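Local coordinates for protein transcriptional regulator, TetR family (PDB 3ON4) that probably binds DNA through an N-terminal helix-turn-helix domain and regulates transcription, as members of the TetR family do, at residues 93-96 with 97-101; 51-54 with 55-58. All blocks are in the same frame, centred on the assembly; numbering follows the deposited sequence.

Interaction 1 of 2, residues 93-96 with 97-101; sequences DAIL and TLTYN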
loop_
_atom_site.group_PDB
_atom_site.type_symbol
_atom_site.label_atom_id
_atom_site.label_comp_id
_atom_site.label_asym_id
_atom_site.label_seq_id
_atom_site.Cartn_x
_atom_site.Cartn_y
_atom_site.Cartn_z
ATOM N N ASP A 93 16.207 1.318 8.029
ATOM C CA ASP A 93 16.185 2.102 9.286
ATOM C C ASP A 93 15.740 3.555 9.040
ATOM O O ASP A 93 14.922 4.108 9.792
ATOM C CB ASP A 93 17.549 2.085 9.998
ATOM C CG ASP A 93 17.929 0.714 10.575
ATOM O OD1 ASP A 93 17.075 -0.201 10.732
ATOM O OD2 ASP A 93 19.123 0.562 10.918
ATOM N N ALA A 94 16.252 4.172 7.977
ATOM C CA ALA A 94 15.862 5.548 7.626
ATOM C C ALA A 94 14.360 5.648 7.294
ATOM O O ALA A 94 13.710 6.604 7.696
ATOM C CB ALA A 94 16.699 6.081 6.464
ATOM N N ILE A 95 13.826 4.652 6.601
ATOM C CA ILE A 95 12.389 4.604 6.268
ATOM C C ILE A 95 11.582 4.422 7.568
ATOM O O ILE A 95 10.579 5.097 7.777
ATOM C CB ILE A 95 12.052 3.484 5.290
ATOM C CG1 ILE A 95 12.712 3.733 3.917
ATOM C CG2 ILE A 95 10.509 3.347 5.132
ATOM C CD1 ILE A 95 12.307 5.067 3.241
ATOM N N LEU A 96 12.047 3.551 8.454
ATOM C CA LEU A 96 11.353 3.339 9.740
ATOM C C LEU A 96 11.239 4.636 10.538
ATOM O O LEU A 96 10.190 4.932 11.107
ATOM C CB LEU A 96 12.038 2.263 10.568
ATOM C CG LEU A 96 11.844 0.848 10.026
ATOM C CD1 LEU A 96 12.751 -0.140 10.775
ATOM C CD2 LEU A 96 10.386 0.416 10.089
ATOM N N THR A 97 12.315 5.413 10.557
ATOM C CA THR A 97 12.340 6.706 11.247
ATOM C C THR A 97 11.264 7.660 10.715
ATOM O O THR A 97 10.671 8.407 11.479
ATOM C CB THR A 97 13.721 7.373 11.087
ATOM O OG1 THR A 97 14.693 6.587 11.767
ATOM C CG2 THR A 97 13.740 8.800 11.662
ATOM N N LEU A 98 11.031 7.622 9.415
ATOM C CA LEU A 98 10.108 8.547 8.771
ATOM C C LEU A 98 8.662 8.021 8.775
ATOM O O LEU A 98 7.726 8.774 8.463
ATOM C CB LEU A 98 10.558 8.788 7.334
ATOM C CG LEU A 98 11.863 9.557 7.145
ATOM C CD1 LEU A 98 12.344 9.382 5.704
ATOM C CD2 LEU A 98 11.636 11.013 7.505
ATOM N N THR A 99 8.477 6.744 9.099
ATOM C CA THR A 99 7.164 6.102 8.929
ATOM C C THR A 99 6.693 5.520 10.263
ATOM O O THR A 99 6.226 6.256 11.147
ATOM C CB THR A 99 7.194 5.091 7.762
ATOM O OG1 THR A 99 8.141 4.045 8.036
ATOM C CG2 THR A 99 7.583 5.817 6.424
ATOM N N TYR A 100 6.837 4.215 10.430
ATOM C CA TYR A 100 6.337 3.513 11.593
ATOM C C TYR A 100 6.758 4.126 12.926
ATOM O O TYR A 100 5.957 4.196 13.851
ATOM C CB TYR A 100 6.781 2.061 11.514
ATOM C CG TYR A 100 6.287 1.188 12.607
ATOM C CD1 TYR A 100 7.057 0.969 13.751
ATOM C CD2 TYR A 100 5.077 0.529 12.492
ATOM C CE1 TYR A 100 6.617 0.143 14.763
ATOM C CE2 TYR A 100 4.616 -0.313 13.514
ATOM C CZ TYR A 100 5.404 -0.507 14.635
ATOM O OH TYR A 100 4.976 -1.327 15.655
ATOM N N ASN A 101 8.003 4.569 13.040
ATOM C CA ASN A 101 8.478 5.137 14.295
ATOM C C ASN A 101 7.887 6.537 14.576
ATOM O O ASN A 101 7.851 6.966 15.712
ATOM C CB ASN A 101 9.995 5.256 14.308
ATOM C CG ASN A 101 10.714 3.916 14.258
ATOM O OD1 ASN A 101 10.119 2.845 14.472
ATOM N ND2 ASN A 101 12.031 3.979 14.018
#
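Thr99 folds back over the last turn of helix 84-98 and meets Ile95 with both branches of its side chain. Its OG1 lies between the backbone N and the carbonyl carbon (chi1 62°), a rotation that swings the hydroxyl onto the preceding turn, where it donates to Ile95 O over 2.7 Å. The donor stands above the carbonyl plane instead of on a lone pair. The methyl CG2 of Thr99 lies 4.0 Å from Ile95 CG2, and the two side chains pass each other at a slant. Ile95 O also receives a weak bond from Leu98 N.

Leu96 O takes two backbone donors from opposite faces of its plane. Thr99 N approaches from well above that plane at 3.2 Å, whereas Asn101 N, at 2.9 Å, comes from much nearer to it, with a C=O...N angle of 155°. Asn101 thereby lays its side chain against the same peptide: its CB is 3.2 Å from Leu96 O, and its amide ND2 comes within 3.9 Å of Leu96 CB. Tyr100 makes a looser apolar contact, through CB to Leu96 CD2 at 4.2 Å, while its ring leads away and has Asn101 OD1 at its edge, in the ring plane. One turn earlier, Asp93 O still accepts the regular helical bond from Thr97 N at 3.0 Å.

Ile95, Thr99 and Tyr100 all touch Leu167, so this helix end packs on helix 149-173 within the C-terminal domain. The chain leaves helical geometry at Thr99, and its chemistry there is that of a C-terminal helix end: the last carbonyls are met by a threonine hydroxyl and by amides from beyond the helix, so that the buried Thr99 carries its hydroxyl into an apolar setting already paired.

Interaction 2 of 2, residues 51-54 with 55-58; sequences FPSK and EDLG
From Phe51, where the chain leaves helix 44-50, the backbone turns through Pro52 and the extended Ser53 into helix 54-77, whose first turn is tied by Gly58 N to Lys54 O at 2.9 Å. Ser53 occupies the N-cap position and forms a capping box with Asp56. Its OG, held between the backbone N and the carbonyl carbon, accepts from Asp56 N over 3.2 Å. In return, Ser53 N donates to Asp56 OD2 at 3.1 Å, meeting the carboxylate on its anti side and 18° out of its plane. A weak bond from Ser53 OG to the same oxygen adds a third link. Pro52 crosses Asp56 at about a right angle; Pro52 CD lies 3.5 Å from Asp56 OD2, so the pyrrolidine ring borders the carboxylate that closes the box. The negative charge of Asp56 beside the first turn would probably suit the helix dipole.

Phe51 and Leu57 form the apolar side of the turn. With Leu57 CG anti to the backbone N (chi1 175°), the second torsion turns CD1 over the phenyl ring of Phe51, 3.8 Å from the centroid and 9° off the normal, a CH-pi contact almost centred on the face. Leu57 CB meanwhile sits 3.9 Å from Phe51 CG.

Both apolar side chains pack on Ile15 of helix 11-26, and Leu57 also reaches Phe33 and Ile36 of helix 33-40, within the core of the probable DNA-binding domain. The extended Lys54 hydrogen-bonds through NZ to Tyr28 O and Phe31 O and makes cation-pi contacts with both residues, while Glu55 OE2 is hydrogen-bonded to Ser122 OG of helix 121-144. The turn thus joins the predicted helix-turn-helix to the long helix 54-77, with helices 11-26 and 33-40 beside its apolar side.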
loop_
_atom_site.group_PDB
_atom_site.type_symbol
_atom_site.label_atom_id
_atom_site.label_comp_id
_atom_site.label_asym_id
_atom_site.label_seq_id
_atom_site.Cartn_x
_atom_site.Cartn_y
_atom_site.Cartn_z
ATOM N N PHE A 51 -0.546 27.951 -1.581
ATOM C CA PHE A 51 -0.961 26.794 -2.365
ATOM C C PHE A 51 -2.391 27.011 -2.827
ATOM O O PHE A 51 -3.329 26.627 -2.131
ATOM C CB PHE A 51 -0.825 25.522 -1.506
ATOM C CG PHE A 51 0.535 25.358 -0.907
ATOM C CD1 PHE A 51 1.605 24.988 -1.693
ATOM C CD2 PHE A 51 0.766 25.642 0.435
ATOM C CE1 PHE A 51 2.871 24.848 -1.159
ATOM C CE2 PHE A 51 2.037 25.506 0.970
ATOM C CZ PHE A 51 3.089 25.102 0.162
ATOM N N PRO A 52 -2.578 27.659 -4.005
ATOM C CA PRO A 52 -3.927 28.048 -4.431
ATOM C C PRO A 52 -4.909 26.883 -4.489
ATOM O O PRO A 52 -6.096 27.054 -4.195
ATOM C CB PRO A 52 -3.701 28.670 -5.819
ATOM C CG PRO A 52 -2.318 29.160 -5.786
ATOM C CD PRO A 52 -1.539 28.246 -4.859
ATOM N N SER A 53 -4.416 25.702 -4.852
ATOM C CA SER A 53 -5.245 24.515 -4.901
ATOM C C SER A 53 -4.638 23.439 -4.027
ATOM O O SER A 53 -3.444 23.445 -3.762
ATOM C CB SER A 53 -5.370 24.026 -6.343
ATOM O OG SER A 53 -4.145 23.487 -6.788
ATOM N N LYS A 54 -5.455 22.499 -3.593
ATOM C CA LYS A 54 -4.915 21.337 -2.878
ATOM C C LYS A 54 -3.831 20.656 -3.711
ATOM O O LYS A 54 -2.821 20.221 -3.152
ATOM C CB LYS A 54 -6.014 20.350 -2.542
ATOM C CG LYS A 54 -5.645 19.268 -1.550
ATOM C CD LYS A 54 -6.862 18.411 -1.280
ATOM C CE LYS A 54 -6.575 17.323 -0.312
ATOM N NZ LYS A 54 -7.779 16.489 0.020
ATOM N N GLU A 55 -4.033 20.580 -5.033
ATOM C CA GLU A 55 -3.049 19.981 -5.941
ATOM C C GLU A 55 -1.661 20.595 -5.788
ATOM O O GLU A 55 -0.656 19.864 -5.754
ATOM C CB GLU A 55 -3.511 20.107 -7.400
ATOM C CG GLU A 55 -2.510 19.667 -8.473
ATOM C CD GLU A 55 -3.070 19.765 -9.901
ATOM O OE1 GLU A 55 -4.298 19.974 -10.098
ATOM O OE2 GLU A 55 -2.272 19.624 -10.840
ATOM N N ASP A 56 -1.608 21.921 -5.717
ATOM C CA ASP A 56 -0.340 22.626 -5.538
ATOM C C ASP A 56 0.403 22.178 -4.284
ATOM O O ASP A 56 1.629 22.038 -4.300
ATOM C CB ASP A 56 -0.556 24.134 -5.491
ATOM C CG ASP A 56 -1.061 24.694 -6.812
ATOM O OD1 ASP A 56 -0.459 24.411 -7.849
ATOM O OD2 ASP A 56 -2.057 25.428 -6.800
ATOM N N LEU A 57 -0.351 21.958 -3.204
ATOM C CA LEU A 57 0.241 21.511 -1.949
ATOM C C LEU A 57 0.709 20.070 -2.113
ATOM O O LEU A 57 1.834 19.743 -1.709
ATOM C CB LEU A 57 -0.743 21.644 -0.788
ATOM C CG LEU A 57 -0.291 21.096 0.568
ATOM C CD1 LEU A 57 1.006 21.783 1.011
ATOM C CD2 LEU A 57 -1.405 21.292 1.621
ATOM N N GLY A 58 -0.122 19.213 -2.711
ATOM C CA GLY A 58 0.272 17.830 -2.940
ATOM C C GLY A 58 1.611 17.717 -3.689
ATOM O O GLY A 58 2.500 16.975 -3.281
#

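In the fold
Interactions 1 and 2 lie in series along the chain and do not touch: their centres are 26 Å apart and their nearest atoms about 15 Å. Interaction 2 begins at the last residue of the predicted helix-turn-helix and starts helix 54-77, and interaction 1 ends helix 84-98, the next helix in the chain. Interaction 2 belongs to the TetR-type DNA-binding region, interaction 1 to the C-terminal domain. Helix 54-77 links them physically, since Ala94 and Leu98 of interaction 1 pack on its Val72 and Ile69. The sodium ion, at Ser114 and Asp115, is about 11 Å from the side chain of Lys54 in interaction 2.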